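Local coordinates for protein tRNA (adenine-N(1)-)-methyltransferase (Thermus thermophilus, PDB 2PWY) that catalyses the S-adenosyl-L-methionine-dependent methylation of N1 of adenosine 58 in tRNA, as a homotetramer built from two dimers, at residues R99-T105 against L123-E128; S107-L112 against N140-W145; A115-E120 against F144-V150. All blocks are in the same frame, centred on the assembly; numbering follows the deposited sequence.

Interaction 1 (R99-T105 against L123-E128). With SAH (S-adenosyl-L-homocysteine), chain E.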
loop_
_atom_site.group_PDB
_atom_site.type_symbol
_atom_site.label_atom_id
_atom_site.label_comp_id
_atom_site.label_asym_id
_atom_site.label_seq_id
_atom_site.Cartn_x
_atom_site.Cartn_y
_atom_site.Cartn_z
ATOM N N ARG A 99 10.410 -22.939 -22.606
ATOM C CA ARG A 99 11.775 -22.453 -22.806
ATOM C C ARG A 99 11.765 -20.951 -22.556
ATOM O O ARG A 99 11.042 -20.214 -23.230
ATOM C CB ARG A 99 12.238 -22.772 -24.224
ATOM C CG ARG A 99 12.150 -24.252 -24.558
ATOM C CD ARG A 99 12.481 -24.545 -26.018
ATOM N NE ARG A 99 13.918 -24.728 -26.243
ATOM C CZ ARG A 99 14.691 -23.843 -26.863
ATOM N NH1 ARG A 99 14.163 -22.716 -27.316
ATOM N NH2 ARG A 99 15.989 -24.084 -27.042
ATOM N N VAL A 100 12.544 -20.514 -21.572
ATOM C CA VAL A 100 12.553 -19.108 -21.179
ATOM C C VAL A 100 13.946 -18.505 -21.332
ATOM O O VAL A 100 14.940 -19.109 -20.931
ATOM C CB VAL A 100 11.985 -18.912 -19.740
ATOM C CG1 VAL A 100 12.804 -19.687 -18.684
ATOM C CG2 VAL A 100 11.890 -17.428 -19.387
ATOM N N LEU A 101 13.988 -17.311 -21.915
ATOM C CA LEU A 101 15.232 -16.573 -22.105
ATOM C C LEU A 101 15.406 -15.613 -20.933
ATOM O O LEU A 101 14.456 -14.922 -20.547
ATOM C CB LEU A 101 15.161 -15.786 -23.414
ATOM C CG LEU A 101 16.418 -15.047 -23.878
ATOM C CD1 LEU A 101 17.553 -16.014 -24.220
ATOM C CD2 LEU A 101 16.045 -14.143 -25.087
ATOM N N GLU A 102 16.620 -15.559 -20.386
ATOM C CA GLU A 102 16.907 -14.684 -19.256
ATOM C C GLU A 102 18.180 -13.879 -19.441
ATOM O O GLU A 102 19.196 -14.414 -19.879
ATOM C CB GLU A 102 17.052 -15.493 -17.948
ATOM C CG GLU A 102 17.387 -14.601 -16.745
ATOM C CD GLU A 102 17.795 -15.357 -15.473
ATOM O OE1 GLU A 102 18.442 -16.428 -15.555
ATOM O OE2 GLU A 102 17.460 -14.855 -14.373
ATOM N N ALA A 103 18.126 -12.601 -19.081
ATOM C CA ALA A 103 19.352 -11.812 -18.868
ATOM C C ALA A 103 19.059 -10.680 -17.871
ATOM O O ALA A 103 17.945 -10.158 -17.865
ATOM C CB ALA A 103 19.867 -11.240 -20.199
ATOM N N GLY A 104 20.017 -10.322 -17.001
ATOM C CA GLY A 104 21.290 -11.042 -16.836
ATOM C C GLY A 104 21.205 -12.072 -15.718
ATOM O O GLY A 104 20.444 -11.887 -14.763
ATOM N N THR A 105 21.966 -13.165 -15.828
ATOM C CA THR A 105 21.952 -14.207 -14.787
ATOM C C THR A 105 22.152 -13.607 -13.390
ATOM O O THR A 105 21.480 -14.005 -12.431
ATOM C CB THR A 105 22.998 -15.319 -15.063
ATOM O OG1 THR A 105 22.989 -15.642 -16.460
ATOM C CG2 THR A 105 22.680 -16.578 -14.261
ATOM N N LEU A 123 13.622 -25.378 -20.265
ATOM C CA LEU A 123 14.941 -24.791 -20.427
ATOM C C LEU A 123 14.944 -23.345 -19.982
ATOM O O LEU A 123 14.054 -22.575 -20.347
ATOM C CB LEU A 123 15.373 -24.867 -21.901
ATOM C CG LEU A 123 16.661 -24.113 -22.268
ATOM C CD1 LEU A 123 17.903 -24.814 -21.690
ATOM C CD2 LEU A 123 16.781 -23.914 -23.772
ATOM N N VAL A 124 15.958 -22.987 -19.198
ATOM C CA VAL A 124 16.268 -21.586 -18.918
ATOM C C VAL A 124 17.561 -21.294 -19.700
ATOM O O VAL A 124 18.612 -21.878 -19.435
ATOM C CB VAL A 124 16.470 -21.324 -17.387
ATOM C CG1 VAL A 124 16.764 -19.825 -17.117
ATOM C CG2 VAL A 124 15.257 -21.797 -16.578
ATOM N N GLU A 125 17.457 -20.424 -20.700
ATOM C CA GLU A 125 18.596 -20.011 -21.507
ATOM C C GLU A 125 19.051 -18.677 -20.938
ATOM O O GLU A 125 18.442 -17.651 -21.217
ATOM C CB GLU A 125 18.115 -19.815 -22.940
ATOM C CG GLU A 125 19.204 -19.741 -23.969
ATOM C CD GLU A 125 19.492 -21.107 -24.534
ATOM O OE1 GLU A 125 18.782 -21.527 -25.469
ATOM O OE2 GLU A 125 20.406 -21.762 -24.014
ATOM N N SER A 126 20.116 -18.686 -20.140
ATOM C CA SER A 126 20.463 -17.520 -19.341
ATOM C C SER A 126 21.769 -16.872 -19.782
ATOM O O SER A 126 22.769 -17.567 -19.988
ATOM C CB SER A 126 20.539 -17.920 -17.859
ATOM O OG SER A 126 20.617 -16.779 -17.027
ATOM N N TYR A 127 21.762 -15.549 -19.926
ATOM C CA TYR A 127 22.949 -14.809 -20.401
ATOM C C TYR A 127 23.470 -13.869 -19.345
ATOM O O TYR A 127 22.694 -13.181 -18.686
ATOM C CB TYR A 127 22.629 -13.999 -21.675
ATOM C CG TYR A 127 22.504 -14.903 -22.866
ATOM C CD1 TYR A 127 23.539 -15.016 -23.785
ATOM C CD2 TYR A 127 21.368 -15.696 -23.042
ATOM C CE1 TYR A 127 23.435 -15.883 -24.876
ATOM C CE2 TYR A 127 21.263 -16.562 -24.119
ATOM C CZ TYR A 127 22.300 -16.654 -25.021
ATOM O OH TYR A 127 22.192 -17.524 -26.083
ATOM N N GLU A 128 24.792 -13.824 -19.199
ATOM C CA GLU A 128 25.422 -12.898 -18.264
ATOM C C GLU A 128 26.726 -12.368 -18.855
ATOM O O GLU A 128 27.592 -13.154 -19.222
ATOM C CB GLU A 128 25.681 -13.605 -16.921
ATOM C CG GLU A 128 26.534 -12.830 -15.919
ATOM C CD GLU A 128 25.994 -11.451 -15.602
ATOM O OE1 GLU A 128 24.851 -11.344 -15.082
ATOM O OE2 GLU A 128 26.723 -10.467 -15.856
HETATM N N SAH E . 17.980 -11.391 -11.588
HETATM C CA SAH E . 19.389 -11.602 -11.119
HETATM C CB SAH E . 20.093 -10.271 -10.887
HETATM C CG SAH E . 20.469 -9.574 -12.197
HETATM S SD SAH E . 21.526 -8.143 -11.851
HETATM C C SAH E . 19.356 -12.440 -9.855
HETATM O O SAH E . 18.269 -12.723 -9.329
HETATM O OXT SAH E . 20.405 -12.863 -9.356
HETATM C "C5'" SAH E . 21.760 -7.658 -13.581
HETATM C "C4'" SAH E . 22.846 -8.489 -14.272
HETATM O "O4'" SAH E . 22.708 -8.347 -15.671
HETATM C "C3'" SAH E . 24.289 -8.082 -13.946
HETATM O "O3'" SAH E . 24.991 -9.245 -13.519
HETATM C "C2'" SAH E . 24.842 -7.534 -15.262
HETATM O "O2'" SAH E . 26.197 -7.853 -15.486
HETATM C "C1'" SAH E . 23.996 -8.261 -16.276
HETATM N N9 SAH E . 23.740 -7.603 -17.568
HETATM C C8 SAH E . 23.350 -6.310 -17.771
HETATM N N7 SAH E . 23.141 -6.152 -19.098
HETATM C C5 SAH E . 23.342 -7.327 -19.735
HETATM C C6 SAH E . 23.261 -7.713 -21.078
HETATM N N6 SAH E . 22.906 -6.838 -22.033
HETATM N N1 SAH E . 23.548 -9.034 -21.396
HETATM C C2 SAH E . 23.914 -9.936 -20.426
HETATM N N3 SAH E . 24.001 -9.537 -19.107
HETATM C C4 SAH E . 23.716 -8.256 -18.772
#
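Glu102 and Ser126 meet because both turn their second side-chain atom away from the backbone nitrogen: with CG of Glu102 anti to N (chi1 179°) and OG of Ser126 likewise (chi1 -169°), carboxylate and hydroxyl reach the same side of two parallel strands. Ser126 OG donates to Glu102 OE1 at 2.6 Å, approaching from above the carboxylate plane, and accepts from Thr105 OG1 at 2.7 Å. Glu102 OE1 is also hydrogen-bonded to Thr111 OG1 of helix 109-118, so small hydroxyl residues suit the places around this buried acid. Were Ser126 an alanine, Thr105 OG1 would probably lose this acceptor and the Glu102 carboxylate this donor.

The strands are joined by the staggered ladder of a parallel sheet, from Val100 N to Leu123 O (2.8 Å) through to Tyr127 N and Glu102 O. Thr105 adds a bond from its N to Tyr127 O at 2.9 Å, from above the carbonyl plane. On the other face, CD1 of Leu101 lies 3.8 Å from CE2 of Tyr127. CD2 of Leu123 sits over one face of the Arg99 guanidinium, 3.4 Å from NH2, while NH1 is hydrogen-bonded to Ala166 O.

This is the first beta-alpha-beta unit of the class I methyltransferase fold, and the C-terminal ends of its strands hold the cofactor product. Glu128 bends at chi2 (55°), bringing OE1 2.6 Å from O3' and OE2 2.7 Å from O2' of S-adenosyl-L-homocysteine; backbone N of Gly106 and of Arg130 hold the same two oxygens. CA of Gly104 comes up against ribose O4', which a CB would strike, so glycine suits the place. Two carboxylate oxygens on two hydroxyls are consistent with recognition of the ribose diol, while hydroxyls around the buried Glu102 probably stabilise its charge.

Interaction 2 (S107-L112 against N140-W145). With SAH (S-adenosyl-L-homocysteine), chain E.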
loop_
_atom_site.group_PDB
_atom_site.type_symbol
_atom_site.label_atom_id
_atom_site.label_comp_id
_atom_site.label_asym_id
_atom_site.label_seq_id
_atom_site.Cartn_x
_atom_site.Cartn_y
_atom_site.Cartn_z
ATOM N N SER A 107 23.128 -13.128 -9.939
ATOM C CA SER A 107 23.542 -14.062 -8.879
ATOM C C SER A 107 22.712 -15.347 -8.875
ATOM O O SER A 107 22.840 -16.169 -7.976
ATOM C CB SER A 107 23.502 -13.375 -7.511
ATOM O OG SER A 107 24.529 -12.395 -7.464
ATOM N N GLY A 108 21.862 -15.503 -9.892
ATOM C CA GLY A 108 21.083 -16.729 -10.072
ATOM C C GLY A 108 19.785 -16.833 -9.288
ATOM O O GLY A 108 19.154 -17.891 -9.277
ATOM N N GLY A 109 19.359 -15.742 -8.657
ATOM C CA GLY A 109 18.127 -15.780 -7.862
ATOM C C GLY A 109 16.912 -16.007 -8.740
ATOM O O GLY A 109 16.174 -16.975 -8.552
ATOM N N LEU A 110 16.701 -15.113 -9.703
ATOM C CA LEU A 110 15.591 -15.283 -10.651
ATOM C C LEU A 110 15.767 -16.589 -11.447
ATOM O O LEU A 110 14.795 -17.297 -11.711
ATOM C CB LEU A 110 15.477 -14.061 -11.572
ATOM C CG LEU A 110 14.319 -14.100 -12.578
ATOM C CD1 LEU A 110 12.990 -14.373 -11.887
ATOM C CD2 LEU A 110 14.277 -12.826 -13.462
ATOM N N THR A 111 17.013 -16.919 -11.795
ATOM C CA THR A 111 17.308 -18.168 -12.504
ATOM C C THR A 111 16.676 -19.373 -11.807
ATOM O O THR A 111 16.067 -20.224 -12.458
ATOM C CB THR A 111 18.823 -18.410 -12.659
ATOM O OG1 THR A 111 19.442 -17.221 -13.177
ATOM C CG2 THR A 111 19.063 -19.590 -13.613
ATOM N N LEU A 112 16.809 -19.430 -10.481
ATOM C CA LEU A 112 16.241 -20.534 -9.718
ATOM C C LEU A 112 14.716 -20.595 -9.806
ATOM O O LEU A 112 14.145 -21.681 -9.981
ATOM C CB LEU A 112 16.727 -20.465 -8.266
ATOM C CG LEU A 112 18.184 -20.920 -8.071
ATOM C CD1 LEU A 112 18.698 -20.442 -6.722
ATOM C CD2 LEU A 112 18.331 -22.467 -8.213
ATOM N N ASN A 140 25.722 -20.509 -7.046
ATOM C CA ASN A 140 24.482 -20.339 -6.288
ATOM C C ASN A 140 23.400 -21.306 -6.761
ATOM O O ASN A 140 22.723 -21.938 -5.944
ATOM C CB ASN A 140 23.987 -18.894 -6.378
ATOM C CG ASN A 140 24.794 -17.938 -5.506
ATOM O OD1 ASN A 140 25.566 -18.354 -4.637
ATOM N ND2 ASN A 140 24.606 -16.648 -5.730
ATOM N N VAL A 141 23.261 -21.433 -8.084
ATOM C CA VAL A 141 22.259 -22.317 -8.678
ATOM C C VAL A 141 22.590 -23.778 -8.356
ATOM O O VAL A 141 21.738 -24.546 -7.908
ATOM C CB VAL A 141 22.163 -22.100 -10.209
ATOM C CG1 VAL A 141 21.258 -23.149 -10.873
ATOM C CG2 VAL A 141 21.658 -20.683 -10.496
ATOM N N ARG A 142 23.846 -24.148 -8.576
ATOM C CA ARG A 142 24.222 -25.548 -8.452
ATOM C C ARG A 142 24.158 -26.045 -7.004
ATOM O O ARG A 142 23.864 -27.221 -6.765
ATOM C CB ARG A 142 25.566 -25.801 -9.133
ATOM C CG ARG A 142 25.413 -25.683 -10.654
ATOM C CD ARG A 142 26.696 -25.332 -11.401
ATOM N NE ARG A 142 26.415 -25.236 -12.837
ATOM C CZ ARG A 142 27.307 -24.922 -13.771
ATOM N NH1 ARG A 142 28.568 -24.661 -13.445
ATOM N NH2 ARG A 142 26.931 -24.868 -15.044
ATOM N N ALA A 143 24.371 -25.136 -6.051
ATOM C CA ALA A 143 24.350 -25.469 -4.624
ATOM C C ALA A 143 22.947 -25.793 -4.117
ATOM O O ALA A 143 22.787 -26.415 -3.057
ATOM C CB ALA A 143 24.955 -24.327 -3.803
ATOM N N PHE A 144 21.935 -25.371 -4.877
ATOM C CA PHE A 144 20.541 -25.466 -4.443
ATOM C C PHE A 144 19.697 -26.368 -5.343
ATOM O O PHE A 144 18.686 -26.921 -4.896
ATOM C CB PHE A 144 19.929 -24.064 -4.437
ATOM C CG PHE A 144 18.635 -23.964 -3.686
ATOM C CD1 PHE A 144 18.630 -23.883 -2.293
ATOM C CD2 PHE A 144 17.420 -23.928 -4.362
ATOM C CE1 PHE A 144 17.425 -23.771 -1.583
ATOM C CE2 PHE A 144 16.220 -23.829 -3.656
ATOM C CZ PHE A 144 16.228 -23.740 -2.266
ATOM N N TRP A 145 20.130 -26.526 -6.592
ATOM C CA TRP A 145 19.310 -27.104 -7.652
ATOM C C TRP A 145 20.182 -27.978 -8.539
ATOM O O TRP A 145 21.143 -27.490 -9.147
ATOM C CB TRP A 145 18.717 -25.950 -8.463
ATOM C CG TRP A 145 17.871 -26.275 -9.680
ATOM C CD1 TRP A 145 18.225 -26.073 -10.976
ATOM C CD2 TRP A 145 16.515 -26.773 -9.707
ATOM N NE1 TRP A 145 17.193 -26.416 -11.820
ATOM C CE2 TRP A 145 16.132 -26.853 -11.071
ATOM C CE3 TRP A 145 15.595 -27.159 -8.723
ATOM C CZ2 TRP A 145 14.881 -27.321 -11.476
ATOM C CZ3 TRP A 145 14.332 -27.630 -9.129
ATOM C CH2 TRP A 145 13.992 -27.694 -10.503
HETATM N N SAH E . 17.980 -11.391 -11.588
HETATM C CA SAH E . 19.389 -11.602 -11.119
HETATM C CB SAH E . 20.093 -10.271 -10.887
HETATM C CG SAH E . 20.469 -9.574 -12.197
HETATM S SD SAH E . 21.526 -8.143 -11.851
HETATM C C SAH E . 19.356 -12.440 -9.855
HETATM O O SAH E . 18.269 -12.723 -9.329
HETATM O OXT SAH E . 20.405 -12.863 -9.356
HETATM C "C5'" SAH E . 21.760 -7.658 -13.581
HETATM C "C4'" SAH E . 22.846 -8.489 -14.272
HETATM O "O4'" SAH E . 22.708 -8.347 -15.671
HETATM C "C3'" SAH E . 24.289 -8.082 -13.946
HETATM O "O3'" SAH E . 24.991 -9.245 -13.519
HETATM C "C2'" SAH E . 24.842 -7.534 -15.262
HETATM O "O2'" SAH E . 26.197 -7.853 -15.486
HETATM C "C1'" SAH E . 23.996 -8.261 -16.276
HETATM N N9 SAH E . 23.740 -7.603 -17.568
HETATM C C8 SAH E . 23.350 -6.310 -17.771
HETATM N N7 SAH E . 23.141 -6.152 -19.098
HETATM C C5 SAH E . 23.342 -7.327 -19.735
HETATM C C6 SAH E . 23.261 -7.713 -21.078
HETATM N N6 SAH E . 22.906 -6.838 -22.033
HETATM N N1 SAH E . 23.548 -9.034 -21.396
HETATM C C2 SAH E . 23.914 -9.936 -20.426
HETATM N N3 SAH E . 24.001 -9.537 -19.107
HETATM C C4 SAH E . 23.716 -8.256 -18.772
#
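Gly108 and Val141 bring the two backbones closest, their CA atoms 5.9 Å apart, where the loop 107-108 enters helix 109-118 beside the last turns of helix 131-144. Gly108 occupies the N-cap position with positive phi (84°), which glycine adopts easily; a CB here would also run into Val141 CG2. The turn leaves amides pointing at the cofactor: Ser107 N (2.8 Å) and Gly109 N donate to OXT of S-adenosyl-L-homocysteine and Leu110 N to its O (2.9 Å), so the helix start receives the carboxylate; a CB on Gly109 would strike that O.

CG of Asn140, anti to its carbonyl carbon (chi1 -75°), carries the amide to Ser107 O and ties this loop to helix 131-144. ND2 donates at 2.9 Å to Ser107 O, nearly straight (167°), meeting a lone pair in the carbonyl plane; it also donates to Lys74 O, and OD1 accepts from Gln136, so one amide serves two backbone carbonyls. CD2 of Leu112 reaches across to Phe144, Trp145 CB (3.5 Å) and Val141 CG1 (4.0 Å), which suits a branched apolar side chain.

Leu66 and Tyr69 of helix 66-72 also touch Leu112, while Val141 and Thr111 meet Phe152 and Val150 of edge strand 150-154, setting both helices against the central sheet.

Interaction 3 (A115-E120 against F144-V150); sequences ARAVGE and FWQVENV
Asn149 and the end of helix 109-118 are joined by hydrogen bonds from a single amide nitrogen. ND2 donates to Ala115 O at 3.0 Å, with that oxygen in the amide plane, and to Gly119 O at 2.8 Å from well above the carbonyl plane. CG of Asn149 stands between the backbone N and the carbonyl carbon (chi1 71°), which turns the amide toward the helix end. Its other atom, OD1, accepts from Trp145 NE1 at 2.9 Å, nearly straight (165°), fixing the amide's orientation and satisfying the indole.

Gly119 leaves the helix with positive phi, and its N bonds to Ala115 O from the face opposite to that used by Asn149. In this Rossmann-like domain residues 145-149 carry the chain from helix 131-144 into edge strand 150-154.

Apolar packing fills in around the amide. CB of Ala115 lies 3.9 Å from both Trp145 CE2 and Val150 CG2; the small methyl suits this close approach. CB of Val147 lies over one face of the indole, toward its rim, and its CG1 is 3.7 Å from Glu120 CB.

As for charge, Arg116 runs extended past Trp145 to place NH2 at the edge of the Phe144 ring, 3.9 Å from CE2, and forms a salt bridge with Asp93 of the second subunit.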
loop_
_atom_site.group_PDB
_atom_site.type_symbol
_atom_site.label_atom_id
_atom_site.label_comp_id
_atom_site.label_asym_id
_atom_site.label_seq_id
_atom_site.Cartn_x
_atom_site.Cartn_y
_atom_site.Cartn_z
ATOM N N ALA A 115 13.848 -21.808 -13.289
ATOM C CA ALA A 115 14.200 -23.224 -13.437
ATOM C C ALA A 115 13.166 -24.155 -12.792
ATOM O O ALA A 115 12.833 -25.183 -13.357
ATOM C CB ALA A 115 15.608 -23.478 -12.875
ATOM N N ARG A 116 12.648 -23.784 -11.619
ATOM C CA ARG A 116 11.528 -24.522 -11.016
ATOM C C ARG A 116 10.310 -24.519 -11.902
ATOM O O ARG A 116 9.639 -25.552 -12.039
ATOM C CB ARG A 116 11.113 -23.909 -9.690
ATOM C CG ARG A 116 11.996 -24.274 -8.524
ATOM C CD ARG A 116 11.338 -23.781 -7.257
ATOM N NE ARG A 116 12.027 -24.310 -6.096
ATOM C CZ ARG A 116 11.663 -24.089 -4.839
ATOM N NH1 ARG A 116 10.609 -23.329 -4.567
ATOM N NH2 ARG A 116 12.375 -24.636 -3.857
ATOM N N ALA A 117 9.994 -23.347 -12.465
ATOM C CA ALA A 117 8.781 -23.176 -13.255
ATOM C C ALA A 117 8.758 -24.014 -14.527
ATOM O O ALA A 117 7.728 -24.576 -14.873
ATOM C CB ALA A 117 8.546 -21.703 -13.579
ATOM N N VAL A 118 9.889 -24.131 -15.209
ATOM C CA VAL A 118 9.885 -24.842 -16.496
ATOM C C VAL A 118 10.240 -26.314 -16.328
ATOM O O VAL A 118 9.937 -27.134 -17.194
ATOM C CB VAL A 118 10.786 -24.151 -17.558
ATOM C CG1 VAL A 118 10.373 -22.684 -17.745
ATOM C CG2 VAL A 118 12.255 -24.240 -17.190
ATOM N N GLY A 119 10.899 -26.638 -15.214
ATOM C CA GLY A 119 11.194 -28.030 -14.846
ATOM C C GLY A 119 12.171 -28.774 -15.738
ATOM O O GLY A 119 12.732 -28.208 -16.672
ATOM N N GLU A 120 12.363 -30.063 -15.453
ATOM C CA GLU A 120 13.441 -30.837 -16.090
ATOM C C GLU A 120 13.339 -30.982 -17.603
ATOM O O GLU A 120 14.342 -31.222 -18.285
ATOM C CB GLU A 120 13.596 -32.216 -15.420
ATOM C CG GLU A 120 12.379 -33.103 -15.536
ATOM C CD GLU A 120 12.533 -34.434 -14.811
ATOM O OE1 GLU A 120 13.431 -34.560 -13.943
ATOM O OE2 GLU A 120 11.743 -35.352 -15.115
ATOM N N PHE A 144 21.935 -25.371 -4.877
ATOM C CA PHE A 144 20.541 -25.466 -4.443
ATOM C C PHE A 144 19.697 -26.368 -5.343
ATOM O O PHE A 144 18.686 -26.921 -4.896
ATOM C CB PHE A 144 19.929 -24.064 -4.437
ATOM C CG PHE A 144 18.635 -23.964 -3.686
ATOM C CD1 PHE A 144 18.630 -23.883 -2.293
ATOM C CD2 PHE A 144 17.420 -23.928 -4.362
ATOM C CE1 PHE A 144 17.425 -23.771 -1.583
ATOM C CE2 PHE A 144 16.220 -23.829 -3.656
ATOM C CZ PHE A 144 16.228 -23.740 -2.266
ATOM N N TRP A 145 20.130 -26.526 -6.592
ATOM C CA TRP A 145 19.310 -27.104 -7.652
ATOM C C TRP A 145 20.182 -27.978 -8.539
ATOM O O TRP A 145 21.143 -27.490 -9.147
ATOM C CB TRP A 145 18.717 -25.950 -8.463
ATOM C CG TRP A 145 17.871 -26.275 -9.680
ATOM C CD1 TRP A 145 18.225 -26.073 -10.976
ATOM C CD2 TRP A 145 16.515 -26.773 -9.707
ATOM N NE1 TRP A 145 17.193 -26.416 -11.820
ATOM C CE2 TRP A 145 16.132 -26.853 -11.071
ATOM C CE3 TRP A 145 15.595 -27.159 -8.723
ATOM C CZ2 TRP A 145 14.881 -27.321 -11.476
ATOM C CZ3 TRP A 145 14.332 -27.630 -9.129
ATOM C CH2 TRP A 145 13.992 -27.694 -10.503
ATOM N N GLN A 146 19.836 -29.259 -8.608
ATOM C CA GLN A 146 20.648 -30.246 -9.309
ATOM C C GLN A 146 20.133 -30.618 -10.707
ATOM O O GLN A 146 20.799 -31.365 -11.435
ATOM C CB GLN A 146 20.820 -31.502 -8.438
ATOM N N VAL A 147 18.962 -30.101 -11.078
ATOM C CA VAL A 147 18.362 -30.402 -12.379
ATOM C C VAL A 147 19.086 -29.618 -13.473
ATOM O O VAL A 147 19.257 -28.403 -13.359
ATOM C CB VAL A 147 16.834 -30.095 -12.383
ATOM C CG1 VAL A 147 16.235 -30.289 -13.763
ATOM C CG2 VAL A 147 16.099 -30.957 -11.345
ATOM N N GLU A 148 19.510 -30.323 -14.526
ATOM C CA GLU A 148 20.322 -29.730 -15.594
ATOM C C GLU A 148 19.440 -29.106 -16.680
ATOM O O GLU A 148 19.479 -29.496 -17.849
ATOM C CB GLU A 148 21.312 -30.766 -16.157
ATOM C CG GLU A 148 22.420 -31.127 -15.150
ATOM C CD GLU A 148 23.216 -32.379 -15.512
ATOM O OE1 GLU A 148 22.880 -33.069 -16.504
ATOM O OE2 GLU A 148 24.185 -32.681 -14.782
ATOM N N ASN A 149 18.638 -28.128 -16.271
ATOM C CA ASN A 149 17.729 -27.464 -17.195
ATOM C C ASN A 149 18.073 -25.994 -17.363
ATOM O O ASN A 149 17.265 -25.237 -17.867
ATOM C CB ASN A 149 16.260 -27.640 -16.762
ATOM C CG ASN A 149 15.914 -26.839 -15.514
ATOM O OD1 ASN A 149 16.800 -26.456 -14.739
ATOM N ND2 ASN A 149 14.621 -26.576 -15.316
ATOM N N VAL A 150 19.275 -25.594 -16.942
ATOM C CA VAL A 150 19.762 -24.238 -17.188
ATOM C C VAL A 150 20.984 -24.277 -18.092
ATOM O O VAL A 150 21.970 -24.955 -17.776
ATOM C CB VAL A 150 20.151 -23.501 -15.873
ATOM C CG1 VAL A 150 20.523 -22.062 -16.179
ATOM C CG2 VAL A 150 19.005 -23.546 -14.855
#

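How the interactions relate
Interactions 1 and 2 are buried and both touch S-adenosyl-L-homocysteine, one at the ribose and the other at the carboxylate; interaction 3 is partly buried and makes more of the contacts to the second subunit, which Trp145, common to 2 and 3, also touches. Interactions 2 and 3 use successive parts of helix 109-118 and also share Phe144, whereas interaction 1 joins the strands flanking that helix in sequence. A probable hydrogen bond of 2.7 Å between Glu102 OE1 and Thr111 OG1 ties interaction 1 to interaction 2, and Val124 N to Asn149 O (2.9 Å) ties it to interaction 3. Chemistry follows place: a backbone ladder in the sheet, asparagine amides holding backbone carbonyls at the helix ends, and an ion pair at the subunit boundary.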